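Local coordinates for XAC2610 protein (Xanthomonas axonopodis pv. citri, PDB 4QTQ) that probably serves as an immunity protein that inhibits a peptidoglycan hydrolase linked to the type IV secretion system, and binds one calcium ion, at residues Asp98-Gly101 and Glu105-Val108; Leu150-Val153 and Leu158-Thr161; Asp172-Lys177 and Ala181-Arg186. One frame throughout, in Å; residues are numbered along the deposited sequence.

Contact 1 (Asp98-Gly101 and Glu105-Val108). With CA (calcium ion), chain B.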
loop_
_atom_site.group_PDB
_atom_site.type_symbol
_atom_site.label_atom_id
_atom_site.label_comp_id
_atom_site.label_asym_id
_atom_site.label_seq_id
_atom_site.Cartn_x
_atom_site.Cartn_y
_atom_site.Cartn_z
ATOM N N ASP A 98 3.407 -10.255 -0.325
ATOM C CA ASP A 98 3.150 -10.871 0.978
ATOM C C ASP A 98 3.634 -9.906 2.020
ATOM O O ASP A 98 4.827 -9.722 2.197
ATOM C CB ASP A 98 3.879 -12.214 1.120
ATOM C CG ASP A 98 3.575 -12.922 2.441
ATOM O OD1 ASP A 98 2.514 -12.653 3.068
ATOM O OD2 ASP A 98 4.412 -13.767 2.842
ATOM N N ILE A 99 2.700 -9.267 2.700
ATOM C CA ILE A 99 3.033 -8.227 3.660
ATOM C C ILE A 99 3.375 -8.859 5.005
ATOM O O ILE A 99 4.322 -8.435 5.665
ATOM C CB ILE A 99 1.875 -7.204 3.794
ATOM C CG1 ILE A 99 1.709 -6.444 2.465
ATOM C CG2 ILE A 99 2.127 -6.230 4.942
ATOM C CD1 ILE A 99 0.490 -5.554 2.381
ATOM N N ASN A 100 2.623 -9.882 5.398
ATOM C CA ASN A 100 2.791 -10.465 6.731
ATOM C C ASN A 100 3.686 -11.713 6.810
ATOM O O ASN A 100 3.738 -12.366 7.851
ATOM C CB ASN A 100 1.425 -10.715 7.393
ATOM C CG ASN A 100 0.555 -11.686 6.628
ATOM O OD1 ASN A 100 0.854 -12.089 5.499
ATOM N ND2 ASN A 100 -0.554 -12.046 7.236
ATOM N N GLY A 101 4.387 -12.030 5.723
ATOM C CA GLY A 101 5.424 -13.062 5.734
ATOM C C GLY A 101 4.978 -14.509 5.907
ATOM O O GLY A 101 5.793 -15.372 6.232
ATOM N N GLU A 105 0.476 -14.296 -0.953
ATOM C CA GLU A 105 0.393 -12.908 -1.352
ATOM C C GLU A 105 -0.878 -12.272 -0.810
ATOM O O GLU A 105 -1.939 -12.907 -0.711
ATOM C CB GLU A 105 0.422 -12.716 -2.864
ATOM C CG GLU A 105 1.798 -12.798 -3.482
ATOM C CD GLU A 105 2.111 -14.194 -3.934
ATOM O OE1 GLU A 105 1.502 -15.147 -3.389
ATOM O OE2 GLU A 105 2.963 -14.339 -4.834
ATOM N N ASP A 106 -0.716 -11.013 -0.437
ATOM C CA ASP A 106 -1.788 -10.141 -0.044
ATOM C C ASP A 106 -1.970 -9.121 -1.167
ATOM O O ASP A 106 -1.248 -9.148 -2.163
ATOM C CB ASP A 106 -1.405 -9.475 1.271
ATOM C CG ASP A 106 -0.938 -10.486 2.306
ATOM O OD1 ASP A 106 -1.723 -11.411 2.635
ATOM O OD2 ASP A 106 0.214 -10.381 2.781
ATOM N N VAL A 107 -2.931 -8.213 -1.011
ATOM C CA VAL A 107 -3.278 -7.306 -2.090
ATOM C C VAL A 107 -3.374 -5.866 -1.581
ATOM O O VAL A 107 -3.929 -5.602 -0.500
ATOM C CB VAL A 107 -4.593 -7.728 -2.793
ATOM C CG1 VAL A 107 -4.946 -6.763 -3.925
ATOM C CG2 VAL A 107 -4.474 -9.142 -3.315
ATOM N N VAL A 108 -2.794 -4.961 -2.361
ATOM C CA VAL A 108 -2.782 -3.539 -2.049
ATOM C C VAL A 108 -3.341 -2.797 -3.251
ATOM O O VAL A 108 -2.912 -3.006 -4.389
ATOM C CB VAL A 108 -1.356 -3.028 -1.736
ATOM C CG1 VAL A 108 -1.379 -1.535 -1.448
ATOM C CG2 VAL A 108 -0.742 -3.789 -0.580
HETATM CA CA CA B . 0.212 -12.920 3.405
HETATM O O HOH W 1 -1.693 -13.859 4.314
#
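Asp98, Asn100 and Asp106 converge on one calcium ion from the two ends of a short loop. Asp98 gives one carboxylate oxygen, with OD1 at 2.3 Å from the calcium. Asn100 is a further ligand through its side chain. Asp106 comes from the start of strand 106-112 and chelates with both oxygens: OD1 and OD2 each lie 2.6 Å from the calcium. Water 1 adds a further oxygen at 2.3 Å from the metal. Asp102 and the backbone carbonyl of His104 complete the shell.

The acidic oxygens are crowded here because they share the cation. Asp98 OD1 and Asp106 OD2 are 3.2 Å apart, and their carboxylate planes are turned 53° against each other. The calcium charge probably offsets their repulsion.

A second shell fixes these ligands. Asp106 OD2 also accepts the backbone N-H of Ile99 on its anti lone pair, with N to OD2 at 2.7 Å and 157° at the hydrogen. The other oxygen, Asp106 OD1, is held by the backbone N of Phe127, so both ends of this carboxylate have a partner besides the metal. With CG anti to the backbone N (chi1 -177°), the Asp98 carboxylate sets OD1 on the calcium and leaves OD2 to accept a hydrogen bond from Gly103 N inside the loop.

Farther out the contact becomes apolar. Ile99 CD1 meets Val108 CG2 at 3.7 Å, the two side chains nearly perpendicular. Val124 also touches Ile99, which ties the loop to strand 121-128.

Ligands at alternate positions from Asp98 to Asp106, with a bidentate acid last, fit a DxNxDGxxD calcium-binding loop resembling that of EF-hands, here set between two strands.

Contact 2 (Leu150-Val153 and Leu158-Thr161)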
loop_
_atom_site.group_PDB
_atom_site.type_symbol
_atom_site.label_atom_id
_atom_site.label_comp_id
_atom_site.label_asym_id
_atom_site.label_seq_id
_atom_site.Cartn_x
_atom_site.Cartn_y
_atom_site.Cartn_z
ATOM N N LEU A 150 3.359 4.306 -0.217
ATOM C CA LEU A 150 3.239 2.976 0.348
ATOM C C LEU A 150 4.476 2.606 1.169
ATOM O O LEU A 150 5.608 2.908 0.792
ATOM C CB LEU A 150 3.021 1.945 -0.759
ATOM C CG LEU A 150 2.678 0.505 -0.355
ATOM C CD1 LEU A 150 1.456 0.468 0.548
ATOM C CD2 LEU A 150 2.421 -0.323 -1.602
ATOM N N PHE A 151 4.223 1.978 2.311
ATOM C CA PHE A 151 5.265 1.482 3.205
ATOM C C PHE A 151 6.149 0.412 2.562
ATOM O O PHE A 151 5.793 -0.174 1.537
ATOM C CB PHE A 151 4.641 0.945 4.514
ATOM C CG PHE A 151 3.453 0.043 4.310
ATOM C CD1 PHE A 151 3.620 -1.276 3.922
ATOM C CD2 PHE A 151 2.158 0.524 4.498
ATOM C CE1 PHE A 151 2.522 -2.111 3.737
ATOM C CE2 PHE A 151 1.062 -0.297 4.309
ATOM C CZ PHE A 151 1.241 -1.620 3.933
ATOM N N SER A 152 7.317 0.194 3.167
ATOM C CA SER A 152 8.239 -0.874 2.760
ATOM C C SER A 152 8.177 -1.962 3.818
ATOM O O SER A 152 7.933 -1.669 4.979
ATOM C CB SER A 152 9.664 -0.342 2.665
ATOM O OG SER A 152 9.690 0.926 2.025
ATOM N N VAL A 153 8.407 -3.208 3.427
ATOM C CA VAL A 153 8.378 -4.316 4.375
ATOM C C VAL A 153 9.770 -4.939 4.494
ATOM O O VAL A 153 10.451 -5.160 3.488
ATOM C CB VAL A 153 7.345 -5.394 3.969
ATOM C CG1 VAL A 153 7.315 -6.512 5.004
ATOM C CG2 VAL A 153 5.957 -4.783 3.828
ATOM N N LEU A 158 7.583 -2.776 9.243
ATOM C CA LEU A 158 7.076 -1.939 8.176
ATOM C C LEU A 158 7.537 -0.496 8.413
ATOM O O LEU A 158 7.374 0.038 9.507
ATOM C CB LEU A 158 5.544 -1.992 8.145
ATOM C CG LEU A 158 4.888 -3.158 7.391
ATOM C CD1 LEU A 158 5.369 -4.528 7.863
ATOM C CD2 LEU A 158 3.376 -3.069 7.506
ATOM N N THR A 159 8.104 0.133 7.391
ATOM C CA THR A 159 8.540 1.522 7.509
ATOM C C THR A 159 7.746 2.449 6.590
ATOM O O THR A 159 7.359 2.074 5.489
ATOM C CB THR A 159 10.045 1.666 7.215
ATOM O OG1 THR A 159 10.358 0.968 6.008
ATOM C CG2 THR A 159 10.874 1.082 8.344
ATOM N N SER A 160 7.506 3.663 7.073
ATOM C CA SER A 160 6.710 4.669 6.370
ATOM C C SER A 160 7.260 6.041 6.751
ATOM O O SER A 160 7.727 6.231 7.878
ATOM C CB SER A 160 5.241 4.557 6.785
ATOM O OG SER A 160 4.379 5.289 5.922
ATOM N N THR A 161 7.244 6.982 5.814
ATOM C CA THR A 161 7.721 8.329 6.097
ATOM C C THR A 161 6.597 9.345 5.950
ATOM O O THR A 161 5.703 9.200 5.113
ATOM C CB THR A 161 8.907 8.754 5.197
ATOM O OG1 THR A 161 8.446 8.996 3.870
ATOM C CG2 THR A 161 9.966 7.687 5.148
#
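Phe151 and Leu158 meet because of their first torsions. Phe151 CG sits between its backbone N and carbonyl carbon (chi1 47°). Leu158 CG lies beside its own N and anti to its carbonyl carbon (chi1 -84°). The two side chains extend together in one direction. Leu158 CD2 reaches over one face of the Phe151 ring, 4.2 Å from the centroid and offset toward the rim. This is a CH-pi contact. Leu150 CD1 lies over the centre of the opposite face, so the ring is held between two leucine methyl groups.

The other branch of Leu158 serves Val153. Its CD1 is 4.0 Å from Val153 CG1, and these two residues form a non-hydrogen-bonded antiparallel pair.

Ser152 and Thr159 are the hydrogen-bonded pair. Ser152 N donates to Thr159 O at 3.0 Å, and Thr159 N returns a bond of the same length to Ser152 O. Leu158 CA adds a CA-H...O contact to Ser152 O at 3.3 Å. Beside the first bond, Phe151 CB packs against Thr159 O.

The face with Ser152 and Thr159 carries hydroxyls. Ser152 OG is hydrogen-bonded to Asp85, and Thr159 also touches that residue. Val153 and Leu158 put apolar side chains on the other face. Leu140 of helix 138-143 packs on Leu158, and Ile143 of the same helix packs on Phe151.

The chemistry thus divides the work in this hairpin: backbone bonds set its register, apolar contacts join the Val153 and Leu158 face to helix 138-143, and the opposite face carries hydroxyl groups.

Contact 3 (Asp172-Lys177 and Ala181-Arg186)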
loop_
_atom_site.group_PDB
_atom_site.type_symbol
_atom_site.label_atom_id
_atom_site.label_comp_id
_atom_site.label_asym_id
_atom_site.label_seq_id
_atom_site.Cartn_x
_atom_site.Cartn_y
_atom_site.Cartn_z
ATOM N N ASP A 172 8.541 6.364 10.564
ATOM C CA ASP A 172 7.768 5.450 11.405
ATOM C C ASP A 172 8.156 4.005 11.156
ATOM O O ASP A 172 8.388 3.603 10.016
ATOM C CB ASP A 172 6.272 5.628 11.137
ATOM C CG ASP A 172 5.712 6.850 11.806
ATOM O OD1 ASP A 172 6.365 7.397 12.707
ATOM O OD2 ASP A 172 4.598 7.268 11.456
ATOM N N THR A 173 8.227 3.236 12.234
ATOM C CA THR A 173 8.456 1.804 12.152
ATOM C C THR A 173 7.318 1.110 12.901
ATOM O O THR A 173 7.003 1.457 14.054
ATOM C CB THR A 173 9.835 1.397 12.718
ATOM O OG1 THR A 173 10.878 1.982 11.917
ATOM C CG2 THR A 173 10.002 -0.122 12.727
ATOM N N TYR A 174 6.688 0.161 12.209
ATOM C CA TYR A 174 5.589 -0.625 12.743
ATOM C C TYR A 174 6.056 -2.060 12.814
ATOM O O TYR A 174 6.772 -2.530 11.921
ATOM C CB TYR A 174 4.363 -0.569 11.821
ATOM C CG TYR A 174 3.717 0.786 11.743
ATOM C CD1 TYR A 174 4.249 1.791 10.933
ATOM C CD2 TYR A 174 2.574 1.066 12.484
ATOM C CE1 TYR A 174 3.655 3.045 10.866
ATOM C CE2 TYR A 174 1.967 2.304 12.421
ATOM C CZ TYR A 174 2.511 3.291 11.622
ATOM O OH TYR A 174 1.908 4.515 11.586
ATOM N N GLU A 175 5.649 -2.757 13.872
ATOM C CA GLU A 175 5.827 -4.207 13.939
ATOM C C GLU A 175 4.484 -4.809 13.600
ATOM O O GLU A 175 3.449 -4.362 14.117
ATOM C CB GLU A 175 6.283 -4.647 15.325
ATOM C CG GLU A 175 6.516 -6.144 15.452
ATOM C CD GLU A 175 7.122 -6.542 16.783
ATOM O OE1 GLU A 175 7.224 -5.693 17.683
ATOM O OE2 GLU A 175 7.492 -7.722 16.941
ATOM N N LEU A 176 4.492 -5.808 12.725
ATOM C CA LEU A 176 3.272 -6.485 12.343
ATOM C C LEU A 176 3.262 -7.855 12.986
ATOM O O LEU A 176 4.139 -8.672 12.708
ATOM C CB LEU A 176 3.168 -6.631 10.829
ATOM C CG LEU A 176 1.838 -7.252 10.360
ATOM C CD1 LEU A 176 0.708 -6.228 10.343
ATOM C CD2 LEU A 176 2.009 -7.863 8.989
ATOM N N LYS A 177 2.279 -8.088 13.856
ATOM C CA LYS A 177 2.064 -9.401 14.467
ATOM C C LYS A 177 0.598 -9.763 14.331
ATOM O O LYS A 177 -0.267 -9.060 14.861
ATOM C CB LYS A 177 2.462 -9.399 15.948
ATOM C CG LYS A 177 3.892 -8.947 16.198
ATOM C CD LYS A 177 4.296 -9.077 17.658
ATOM C CE LYS A 177 4.639 -10.511 18.028
ATOM N NZ LYS A 177 5.788 -10.530 18.973
ATOM N N ALA A 181 -0.802 -4.176 12.676
ATOM C CA ALA A 181 0.379 -3.311 12.632
ATOM C C ALA A 181 0.360 -2.358 13.814
ATOM O O ALA A 181 -0.618 -1.641 13.991
ATOM C CB ALA A 181 0.421 -2.518 11.341
ATOM N N VAL A 182 1.439 -2.352 14.599
ATOM C CA VAL A 182 1.563 -1.468 15.765
ATOM C C VAL A 182 2.815 -0.601 15.670
ATOM O O VAL A 182 3.913 -1.113 15.456
ATOM C CB VAL A 182 1.603 -2.272 17.083
ATOM C CG1 VAL A 182 2.046 -1.392 18.250
ATOM C CG2 VAL A 182 0.239 -2.880 17.352
ATOM N N LEU A 183 2.649 0.707 15.856
ATOM C CA LEU A 183 3.780 1.625 15.822
ATOM C C LEU A 183 4.699 1.345 16.999
ATOM O O LEU A 183 4.248 1.330 18.146
ATOM C CB LEU A 183 3.309 3.083 15.876
ATOM C CG LEU A 183 4.426 4.145 15.780
ATOM C CD1 LEU A 183 4.974 4.197 14.363
ATOM C CD2 LEU A 183 3.910 5.506 16.200
ATOM N N ILE A 184 5.984 1.143 16.718
ATOM C CA ILE A 184 6.970 0.904 17.779
ATOM C C ILE A 184 8.049 1.984 17.872
ATOM O O ILE A 184 8.794 2.022 18.841
ATOM C CB ILE A 184 7.658 -0.467 17.636
ATOM C CG1 ILE A 184 8.391 -0.584 16.294
ATOM C CG2 ILE A 184 6.644 -1.595 17.803
ATOM C CD1 ILE A 184 9.452 -1.660 16.310
ATOM N N GLU A 185 8.133 2.852 16.870
ATOM C CA GLU A 185 9.162 3.875 16.828
ATOM C C GLU A 185 8.768 4.983 15.871
ATOM O O GLU A 185 8.364 4.726 14.734
ATOM C CB GLU A 185 10.497 3.282 16.380
ATOM C CG GLU A 185 11.664 4.246 16.508
ATOM C CD GLU A 185 12.903 3.732 15.822
ATOM O OE1 GLU A 185 13.081 4.028 14.627
ATOM O OE2 GLU A 185 13.696 3.034 16.478
ATOM N N ARG A 186 8.889 6.217 16.349
ATOM C CA ARG A 186 8.700 7.393 15.516
ATOM C C ARG A 186 9.919 8.303 15.697
ATOM O O ARG A 186 10.195 8.760 16.816
ATOM C CB ARG A 186 7.416 8.133 15.897
ATOM C CG ARG A 186 7.143 9.332 15.000
ATOM C CD ARG A 186 6.052 10.260 15.491
ATOM N NE ARG A 186 4.779 9.613 15.793
ATOM C CZ ARG A 186 3.908 9.154 14.893
ATOM N NH1 ARG A 186 4.166 9.203 13.592
ATOM N NH2 ARG A 186 2.774 8.606 15.309
HETATM O O HOH W 2 11.331 4.646 12.863
#
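Asp172 and Arg186 form a salt bridge, with OD2 to NH1 at 2.9 Å. The two side chains run alongside each other, and a bend at chi3 (-53°) folds the guanidinium of Arg186 back to the carboxylate. Their planes stand 69° apart.

Backbone hydrogen bonds join the strands. Glu175 and Val182 bond in both directions at 2.9 Å, N of each to O of the other. Thr173 N donates to Glu185 O. Thr173 O takes Ile184 N at 2.9 Å and, more weakly, Glu185 N at 3.3 Å. Two residues, Ile184 and Glu185, thus stand across from the single Thr173, which is a classic beta bulge in this antiparallel hairpin, and the register shifts by one there.

Apolar contacts follow. Leu183 CD1 lies over one face of the Tyr174 ring, 3.9 Å from the centroid, in a CH-pi contact. Leu176 CD1 meets Ala181 CB at 3.9 Å, and Leu140 of helix 138-143 touches both residues. Ile184 CG1 and CD1 slant across Thr173 CG2, and its CG2 methyl meets Glu175 CB.

Water 2 bridges Thr173 and Glu185: it accepts from Thr173 OG1 and donates to Glu185 OE1 at 2.6 Å.

In the fold
Along the chain the contacts come in series, 1, then 2, then 3. Contact 1 belongs to the calcium loop between strands 94-97 and 106-112 of the mixed sheet. Contacts 2 and 3 are hairpins of the antiparallel sheet that runs from 152-154 to 208-212. Their centres are about 10 Å apart. Strands 157-163 and 168-176 are neighbours there, and Leu158 O lies 2.8 Å from Tyr174 N. The centre of contact 1 is about 13 Å from that of contact 2 and 16 Å from that of contact 3. Ile99 packs on Phe151 and Leu158, and Asn100 on Leu176. The metal-bound loop thus packs directly against the antiparallel sheet that holds contacts 2 and 3.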